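Local coordinates for protein methylocystis parvus OBBP MbnE (Methylocystis parvus OBBP, PDB 5ICQ) that probably binds the copper-chelating peptide methanobactin in the periplasm, as the solute-binding component of its transport machinery, at residues Ser76-Phe80 with Leu91-Phe96; Phe96-Met100 with Leu197-Leu203; Ala336-Glu340 with Ser563-Val567. All blocks are in the same frame, centred on the assembly; numbering follows the deposited sequence.

In the fold
Along the chain the three contacts follow in series. Contacts 1 and 2 are neighbours, their centres 11 Å apart, and they share F96: contact 1 folds up the loop after strand 65-71, and contact 2 carries that loop into strand 100-103 beside the end of helix 193-198. Packing of F80 on P201 and L203 joins them. Contact 3 lies on the opposite side of the chain's centre, its own centre about 42 Å from the centres of contacts 1 and 2, where helix 336-343 meets the turn between helix 547-563 and strand 567-572. This separation is consistent with the two-lobed build of periplasmic solute-binding proteins, contacts 1 and 2 belonging to one lobe and contact 3 to the other.

Contact 1: Ser76-Phe80 with Leu91-Phe96; sequences SLNPF and LVGNVF
F80 meets F96 in a T-shaped (edge-to-face) aromatic pair, which draws together two parts of the long loop between strands 65-71 and 100-103 of this solute-binding protein. The ring centroids are 5.0 Å apart and the planes are inclined at 69°, with the edge of F80 directed at a face of F96. The leading atom is F80 CE2, 3.6 Å from F96 CD2 and displaced toward the rim of that ring. V95 CG1 lies over the opposite face, so the F96 ring is covered on two sides. With CG anti to the carbonyl carbon (chi1 -58°), the F96 ring turns a face to F80 CE2, while F96 CB lies at the edge of the F80 ring, in its plane, 3.7 Å from F80 CZ. With an alanine at F96, the edge of F80 would probably lose the face it rests on, and a gap would open between F80 and V95.

Aliphatic groups fill in around the pair. P79 CG sits over the centre of one F80 face, 3.6 Å above its plane, while P79 CD reaches F96 CE2 at 3.8 Å. V92 CG2 approaches F80 CE1 obliquely at 4.0 Å. L91 crosses P79 at about a right angle and presses its CD1 to within 3.2 Å of L77 O, a tight fit; L77 and L91 both also pack on L238.

Short-range polar bonds shape each segment. L91 O accepts from V95 N and F96 N, which come from opposite faces of its carbonyl plane and hold that turn closed. Across from it, an ST turn from S76 OG to N78 N is followed by an Asx turn, in which F80 N donates to N78 OD1 at 3.0 Å from 40° out of the carbonyl plane.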
loop_
_atom_site.group_PDB
_atom_site.type_symbol
_atom_site.label_atom_id
_atom_site.label_comp_id
_atom_site.label_asym_id
_atom_site.label_seq_id
_atom_site.Cartn_x
_atom_site.Cartn_y
_atom_site.Cartn_z
ATOM N N SER A 76 -8.951 12.023 16.981
ATOM C CA SER A 76 -7.604 12.414 17.361
ATOM C C SER A 76 -6.946 13.148 16.204
ATOM O O SER A 76 -7.235 12.876 15.034
ATOM C CB SER A 76 -6.754 11.200 17.737
ATOM O OG SER A 76 -5.457 11.595 18.154
ATOM N N LEU A 77 -6.057 14.080 16.544
ATOM C CA LEU A 77 -5.239 14.766 15.550
ATOM C C LEU A 77 -3.784 14.313 15.611
ATOM O O LEU A 77 -2.891 15.031 15.144
ATOM C CB LEU A 77 -5.350 16.281 15.729
ATOM C CG LEU A 77 -6.774 16.810 15.587
ATOM C CD1 LEU A 77 -6.833 18.328 15.741
ATOM C CD2 LEU A 77 -7.368 16.377 14.249
ATOM N N ASN A 78 -3.529 13.124 16.172
ATOM C CA ASN A 78 -2.180 12.566 16.253
ATOM C C ASN A 78 -2.116 11.332 15.367
ATOM O O ASN A 78 -2.615 10.259 15.752
ATOM C CB ASN A 78 -1.806 12.211 17.698
ATOM C CG ASN A 78 -0.361 11.731 17.834
ATOM O OD1 ASN A 78 0.349 11.552 16.844
ATOM N ND2 ASN A 78 0.076 11.515 19.080
ATOM N N PRO A 79 -1.520 11.425 14.176
ATOM C CA PRO A 79 -1.435 10.260 13.292
ATOM C C PRO A 79 -0.281 9.325 13.596
ATOM O O PRO A 79 -0.107 8.342 12.873
ATOM C CB PRO A 79 -1.258 10.898 11.902
ATOM C CG PRO A 79 -0.573 12.199 12.174
ATOM C CD PRO A 79 -1.055 12.668 13.528
ATOM N N PHE A 80 0.521 9.594 14.629
ATOM C CA PHE A 80 1.767 8.877 14.808
ATOM C C PHE A 80 1.787 7.959 16.019
ATOM O O PHE A 80 2.775 7.242 16.197
ATOM C CB PHE A 80 2.937 9.866 14.923
ATOM C CG PHE A 80 2.992 10.860 13.809
ATOM C CD1 PHE A 80 3.088 10.436 12.493
ATOM C CD2 PHE A 80 2.955 12.221 14.073
ATOM C CE1 PHE A 80 3.137 11.352 11.457
ATOM C CE2 PHE A 80 3.015 13.137 13.046
ATOM C CZ PHE A 80 3.096 12.713 11.742
ATOM N N LEU A 91 -3.288 15.354 7.840
ATOM C CA LEU A 91 -2.314 16.035 8.690
ATOM C C LEU A 91 -0.888 15.825 8.215
ATOM O O LEU A 91 -0.061 16.743 8.291
ATOM C CB LEU A 91 -2.448 15.558 10.139
ATOM C CG LEU A 91 -3.784 15.901 10.784
ATOM C CD1 LEU A 91 -3.968 15.104 12.093
ATOM C CD2 LEU A 91 -3.869 17.387 11.042
ATOM N N VAL A 92 -0.574 14.624 7.746
ATOM C CA VAL A 92 0.751 14.372 7.209
ATOM C C VAL A 92 0.923 15.195 5.944
ATOM O O VAL A 92 0.001 15.293 5.119
ATOM C CB VAL A 92 0.931 12.866 6.943
ATOM C CG1 VAL A 92 2.280 12.590 6.293
ATOM C CG2 VAL A 92 0.785 12.081 8.251
ATOM N N GLY A 93 2.090 15.823 5.797
ATOM C CA GLY A 93 2.353 16.628 4.617
ATOM C C GLY A 93 1.845 18.051 4.765
ATOM O O GLY A 93 2.625 19.001 4.669
ATOM N N ASN A 94 0.539 18.204 5.014
ATOM C CA ASN A 94 -0.043 19.537 5.176
ATOM C C ASN A 94 0.434 20.213 6.456
ATOM O O ASN A 94 0.644 21.433 6.476
ATOM C CB ASN A 94 -1.567 19.450 5.183
ATOM C CG ASN A 94 -2.133 19.072 3.828
ATOM O OD1 ASN A 94 -1.647 19.530 2.785
ATOM N ND2 ASN A 94 -3.156 18.232 3.834
ATOM N N VAL A 95 0.558 19.455 7.542
ATOM C CA VAL A 95 0.951 19.992 8.844
ATOM C C VAL A 95 2.301 19.443 9.284
ATOM O O VAL A 95 3.229 20.203 9.568
ATOM C CB VAL A 95 -0.132 19.712 9.913
ATOM C CG1 VAL A 95 0.313 20.251 11.257
ATOM C CG2 VAL A 95 -1.450 20.351 9.511
ATOM N N PHE A 96 2.440 18.119 9.320
ATOM C CA PHE A 96 3.666 17.469 9.776
ATOM C C PHE A 96 4.560 17.121 8.595
ATOM O O PHE A 96 4.114 16.467 7.646
ATOM C CB PHE A 96 3.338 16.192 10.551
ATOM C CG PHE A 96 2.453 16.418 11.741
ATOM C CD1 PHE A 96 2.917 17.121 12.842
ATOM C CD2 PHE A 96 1.169 15.905 11.764
ATOM C CE1 PHE A 96 2.111 17.316 13.950
ATOM C CE2 PHE A 96 0.351 16.088 12.871
ATOM C CZ PHE A 96 0.818 16.800 13.961
#

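Contact 2: Phe96-Met100 with Leu197-Leu203; sequences FQGLM and LAIMPVL
The C-terminal end of helix 193-198 and the extended chain leaving it pair with the residues that lead into strand 100-103, A198 meeting M100 at one end and V202 meeting Q97 at the other. V202 N donates to Q97 O at 2.8 Å, and M100 N donates to A198 O at 3.0 Å. Between these bonds the backbones come very close: G98 CA makes a CA-H...O contact with M200 O at 3.2 Å, and a CB on G98 would fall tight against I199 O.

Side chains pack along this backbone pairing. M100 lays its SD 3.9 Å from A198 CB, and the bend at chi3 (78°) carries CE away. V202 CG1 is anti to the backbone N, which leaves CG2 to meet L99 CD2 at 4.1 Å, the two side chains crossing at about a right angle. L99 is further covered by F129 and L131 of strand 126-131. At the far end L203 CD2 lies 3.7 Å from F96 CD1.

Q97 turns its amide to partners outside the two segments, S224, Y246 and W247. Its backbone N instead donates to a water, 2.8 Å away, which in turn donates to V202 O.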
loop_
_atom_site.group_PDB
_atom_site.type_symbol
_atom_site.label_atom_id
_atom_site.label_comp_id
_atom_site.label_asym_id
_atom_site.label_seq_id
_atom_site.Cartn_x
_atom_site.Cartn_y
_atom_site.Cartn_z
ATOM N N PHE A 96 2.440 18.119 9.320
ATOM C CA PHE A 96 3.666 17.469 9.776
ATOM C C PHE A 96 4.560 17.121 8.595
ATOM O O PHE A 96 4.114 16.467 7.646
ATOM C CB PHE A 96 3.338 16.192 10.551
ATOM C CG PHE A 96 2.453 16.418 11.741
ATOM C CD1 PHE A 96 2.917 17.121 12.842
ATOM C CD2 PHE A 96 1.169 15.905 11.764
ATOM C CE1 PHE A 96 2.111 17.316 13.950
ATOM C CE2 PHE A 96 0.351 16.088 12.871
ATOM C CZ PHE A 96 0.818 16.800 13.961
ATOM N N GLN A 97 5.831 17.511 8.675
ATOM C CA GLN A 97 6.757 17.357 7.562
ATOM C C GLN A 97 7.919 16.453 7.941
ATOM O O GLN A 97 8.378 16.455 9.083
ATOM C CB GLN A 97 7.346 18.702 7.132
ATOM C CG GLN A 97 6.343 19.710 6.686
ATOM C CD GLN A 97 7.046 20.923 6.142
ATOM O OE1 GLN A 97 7.841 21.558 6.842
ATOM N NE2 GLN A 97 6.799 21.228 4.878
ATOM N N GLY A 98 8.433 15.720 6.953
ATOM C CA GLY A 98 9.656 14.968 7.142
ATOM C C GLY A 98 10.899 15.754 6.765
ATOM O O GLY A 98 10.850 16.886 6.283
ATOM N N LEU A 99 12.049 15.116 6.988
ATOM C CA LEU A 99 13.313 15.711 6.568
ATOM C C LEU A 99 13.398 15.842 5.051
ATOM O O LEU A 99 13.998 16.795 4.536
ATOM C CB LEU A 99 14.468 14.869 7.091
ATOM C CG LEU A 99 14.727 14.989 8.586
ATOM C CD1 LEU A 99 15.694 13.874 9.033
ATOM C CD2 LEU A 99 15.280 16.368 8.906
ATOM N N MET A 100 12.829 14.887 4.317
ATOM C CA MET A 100 12.872 14.905 2.864
ATOM C C MET A 100 11.481 14.606 2.327
ATOM O O MET A 100 10.646 14.007 3.010
ATOM C CB MET A 100 13.906 13.909 2.317
ATOM C CG MET A 100 15.349 14.226 2.769
ATOM S SD MET A 100 16.583 13.093 2.063
ATOM C CE MET A 100 16.715 13.779 0.406
ATOM N N LEU A 197 14.469 6.909 7.914
ATOM C CA LEU A 197 14.821 8.036 8.777
ATOM C C LEU A 197 14.515 9.368 8.107
ATOM O O LEU A 197 14.120 10.332 8.775
ATOM C CB LEU A 197 16.307 7.969 9.152
ATOM C CG LEU A 197 16.719 6.761 9.996
ATOM C CD1 LEU A 197 18.240 6.666 10.104
ATOM C CD2 LEU A 197 16.093 6.861 11.376
ATOM N N ALA A 198 14.696 9.439 6.789
ATOM C CA ALA A 198 14.471 10.676 6.054
ATOM C C ALA A 198 13.002 11.076 5.987
ATOM O O ALA A 198 12.708 12.256 5.773
ATOM C CB ALA A 198 15.038 10.536 4.642
ATOM N N ILE A 199 12.064 10.141 6.143
ATOM C CA ILE A 199 10.657 10.506 6.083
ATOM C C ILE A 199 10.021 10.585 7.467
ATOM O O ILE A 199 8.806 10.762 7.568
ATOM C CB ILE A 199 9.870 9.556 5.163
ATOM C CG1 ILE A 199 9.988 8.105 5.643
ATOM C CG2 ILE A 199 10.360 9.688 3.722
ATOM C CD1 ILE A 199 9.128 7.114 4.785
ATOM N N MET A 200 10.809 10.461 8.534
ATOM C CA MET A 200 10.281 10.660 9.881
ATOM C C MET A 200 9.712 12.074 10.006
ATOM O O MET A 200 10.341 13.027 9.540
ATOM C CB MET A 200 11.396 10.468 10.916
ATOM C CG MET A 200 10.964 10.706 12.355
ATOM S SD MET A 200 12.368 10.972 13.460
ATOM C CE MET A 200 12.838 12.629 12.966
ATOM N N PRO A 201 8.530 12.251 10.609
ATOM C CA PRO A 201 8.022 13.615 10.830
ATOM C C PRO A 201 8.860 14.343 11.864
ATOM O O PRO A 201 9.336 13.744 12.829
ATOM C CB PRO A 201 6.595 13.382 11.342
ATOM C CG PRO A 201 6.683 12.035 12.025
ATOM C CD PRO A 201 7.594 11.234 11.134
ATOM N N VAL A 202 9.036 15.644 11.662
ATOM C CA VAL A 202 9.822 16.461 12.583
ATOM C C VAL A 202 8.853 17.242 13.460
ATOM O O VAL A 202 8.119 18.112 12.979
ATOM C CB VAL A 202 10.787 17.396 11.846
ATOM C CG1 VAL A 202 11.551 18.248 12.859
ATOM C CG2 VAL A 202 11.769 16.581 10.986
ATOM N N LEU A 203 8.847 16.929 14.751
ATOM C CA LEU A 203 7.888 17.425 15.730
ATOM C C LEU A 203 8.548 18.448 16.649
ATOM O O LEU A 203 9.754 18.362 16.909
ATOM C CB LEU A 203 7.328 16.274 16.571
ATOM C CG LEU A 203 6.754 15.124 15.734
ATOM C CD1 LEU A 203 6.351 13.969 16.622
ATOM C CD2 LEU A 203 5.574 15.595 14.899
HETATM O O HOH W 1 6.624 19.139 10.858
#

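Contact 3: Ala336-Glu340 with Ser563-Val567; sequences ARLRE and SGFYV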
loop_
_atom_site.group_PDB
_atom_site.type_symbol
_atom_site.label_atom_id
_atom_site.label_comp_id
_atom_site.label_asym_id
_atom_site.label_seq_id
_atom_site.Cartn_x
_atom_site.Cartn_y
_atom_site.Cartn_z
ATOM N N ALA A 336 1.619 -28.466 -2.812
ATOM C CA ALA A 336 1.435 -27.358 -3.756
ATOM C C ALA A 336 0.655 -27.785 -4.993
ATOM O O ALA A 336 0.026 -26.944 -5.652
ATOM C CB ALA A 336 2.787 -26.768 -4.181
ATOM N N ARG A 337 0.719 -29.072 -5.348
ATOM C CA ARG A 337 -0.013 -29.559 -6.516
ATOM C C ARG A 337 -1.511 -29.534 -6.264
ATOM O O ARG A 337 -2.294 -29.209 -7.169
ATOM C CB ARG A 337 0.432 -30.985 -6.872
ATOM C CG ARG A 337 1.867 -31.098 -7.383
ATOM C CD ARG A 337 2.314 -32.556 -7.452
ATOM N NE ARG A 337 2.338 -33.184 -6.130
ATOM C CZ ARG A 337 2.841 -34.391 -5.888
ATOM N NH1 ARG A 337 3.372 -35.100 -6.881
ATOM N NH2 ARG A 337 2.810 -34.893 -4.662
ATOM N N LEU A 338 -1.928 -29.897 -5.048
ATOM C CA LEU A 338 -3.349 -29.786 -4.704
ATOM C C LEU A 338 -3.793 -28.329 -4.643
ATOM O O LEU A 338 -4.908 -27.999 -5.061
ATOM C CB LEU A 338 -3.633 -30.497 -3.373
ATOM C CG LEU A 338 -5.088 -30.465 -2.861
ATOM C CD1 LEU A 338 -5.435 -31.762 -2.128
ATOM C CD2 LEU A 338 -5.343 -29.281 -1.930
ATOM N N ARG A 339 -2.956 -27.444 -4.089
ATOM C CA ARG A 339 -3.325 -26.033 -4.065
ATOM C C ARG A 339 -3.481 -25.494 -5.479
ATOM O O ARG A 339 -4.428 -24.749 -5.760
ATOM C CB ARG A 339 -2.295 -25.209 -3.283
ATOM C CG ARG A 339 -2.125 -25.715 -1.844
ATOM C CD ARG A 339 -1.344 -24.751 -0.944
ATOM N NE ARG A 339 0.045 -24.551 -1.384
ATOM C CZ ARG A 339 1.103 -25.155 -0.855
ATOM N NH1 ARG A 339 0.940 -26.074 0.108
ATOM N NH2 ARG A 339 2.322 -24.866 -1.297
ATOM N N GLU A 340 -2.555 -25.848 -6.378
ATOM C CA GLU A 340 -2.686 -25.421 -7.773
ATOM C C GLU A 340 -3.980 -25.941 -8.387
ATOM O O GLU A 340 -4.704 -25.199 -9.067
ATOM C CB GLU A 340 -1.483 -25.881 -8.605
ATOM C CG GLU A 340 -1.680 -25.561 -10.097
ATOM C CD GLU A 340 -0.440 -25.769 -10.957
ATOM O OE1 GLU A 340 0.541 -26.378 -10.489
ATOM O OE2 GLU A 340 -0.452 -25.304 -12.119
ATOM N N SER A 563 4.704 -19.750 -7.705
ATOM C CA SER A 563 4.933 -21.181 -7.872
ATOM C C SER A 563 4.578 -21.983 -6.635
ATOM O O SER A 563 4.486 -23.211 -6.727
ATOM C CB SER A 563 6.393 -21.458 -8.241
ATOM O OG SER A 563 6.651 -20.992 -9.548
ATOM N N GLY A 564 4.397 -21.331 -5.492
ATOM C CA GLY A 564 3.943 -22.023 -4.304
ATOM C C GLY A 564 2.445 -22.202 -4.211
ATOM O O GLY A 564 1.981 -23.016 -3.406
ATOM N N PHE A 565 1.675 -21.472 -5.020
ATOM C CA PHE A 565 0.216 -21.555 -4.976
ATOM C C PHE A 565 -0.286 -21.422 -3.541
ATOM O O PHE A 565 -1.126 -22.195 -3.067
ATOM C CB PHE A 565 -0.266 -22.851 -5.640
ATOM C CG PHE A 565 0.137 -22.925 -7.081
ATOM C CD1 PHE A 565 -0.631 -22.302 -8.050
ATOM C CD2 PHE A 565 1.348 -23.514 -7.454
ATOM C CE1 PHE A 565 -0.229 -22.314 -9.392
ATOM C CE2 PHE A 565 1.755 -23.532 -8.787
ATOM C CZ PHE A 565 0.966 -22.931 -9.756
ATOM N N TYR A 566 0.260 -20.421 -2.842
ATOM C CA TYR A 566 -0.182 -20.130 -1.485
ATOM C C TYR A 566 -1.538 -19.457 -1.471
ATOM O O TYR A 566 -2.238 -19.500 -0.448
ATOM C CB TYR A 566 0.837 -19.238 -0.772
ATOM C CG TYR A 566 2.211 -19.863 -0.713
ATOM C CD1 TYR A 566 2.471 -20.942 0.126
ATOM C CD2 TYR A 566 3.248 -19.377 -1.507
ATOM C CE1 TYR A 566 3.743 -21.530 0.175
ATOM C CE2 TYR A 566 4.514 -19.956 -1.462
ATOM C CZ TYR A 566 4.746 -21.029 -0.628
ATOM O OH TYR A 566 6.004 -21.573 -0.596
ATOM N N VAL A 567 -1.908 -18.812 -2.573
ATOM C CA VAL A 567 -3.147 -18.053 -2.659
ATOM C C VAL A 567 -3.813 -18.408 -3.978
ATOM O O VAL A 567 -3.154 -18.833 -4.931
ATOM C CB VAL A 567 -2.924 -16.520 -2.576
ATOM C CG1 VAL A 567 -2.127 -16.147 -1.351
ATOM C CG2 VAL A 567 -2.203 -16.034 -3.810
HETATM O O HOH W 2 -4.061 -21.742 -6.415
#
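The F565 ring carries the side chain of E340 over one face, and the R339 guanidinium meets the carbonyls of G564 and F565 at its edge. Over the F565 ring, E340 CB sits 3.6 Å from the centroid, almost on the ring normal, in a CH-pi contact. Because E340 CG is anti to the backbone N (chi1 174°) and the chain stays extended, the carboxylate runs on across the same ring, stacked with its plane 13° from that of the phenyl; E340 CD is 3.4 Å from F565 CZ. The guanidinium of R339 has A336 CA over one face. It is turned only 12° from the plane of the Y566 ring, but approaches it obliquely, R339 NH2 lying 3.9 Å from Y566 CE1. Over the centre of one face of Y566 lies G564 O.

That oxygen is the main acceptor. R339 holds it side-on with two nitrogens, NH2 at 2.8 Å and NE at 3.2 Å, and the oxygen lies in the guanidinium plane for both. NE also makes a weak bond to F565 O at 3.1 Å.

These carbonyls belong to the turn after helix 547-563, where F565 takes positive phi; through them R339 fastens helix 336-343 to the C-terminal end of helix 547-563. With R339 NH1 donating to F333 O, the NE, NH1 and NH2 nitrogens all have carbonyl partners, which fixes the rotation of the buried guanidinium. Its positive charge probably offsets the partial negative charge of the helix end. E340 OE1 has its salt bridge with R395, while OE2 lies close to E397; the arginine probably favours ionised E340, whereas the neighbouring carboxylate would tend to raise its proton affinity.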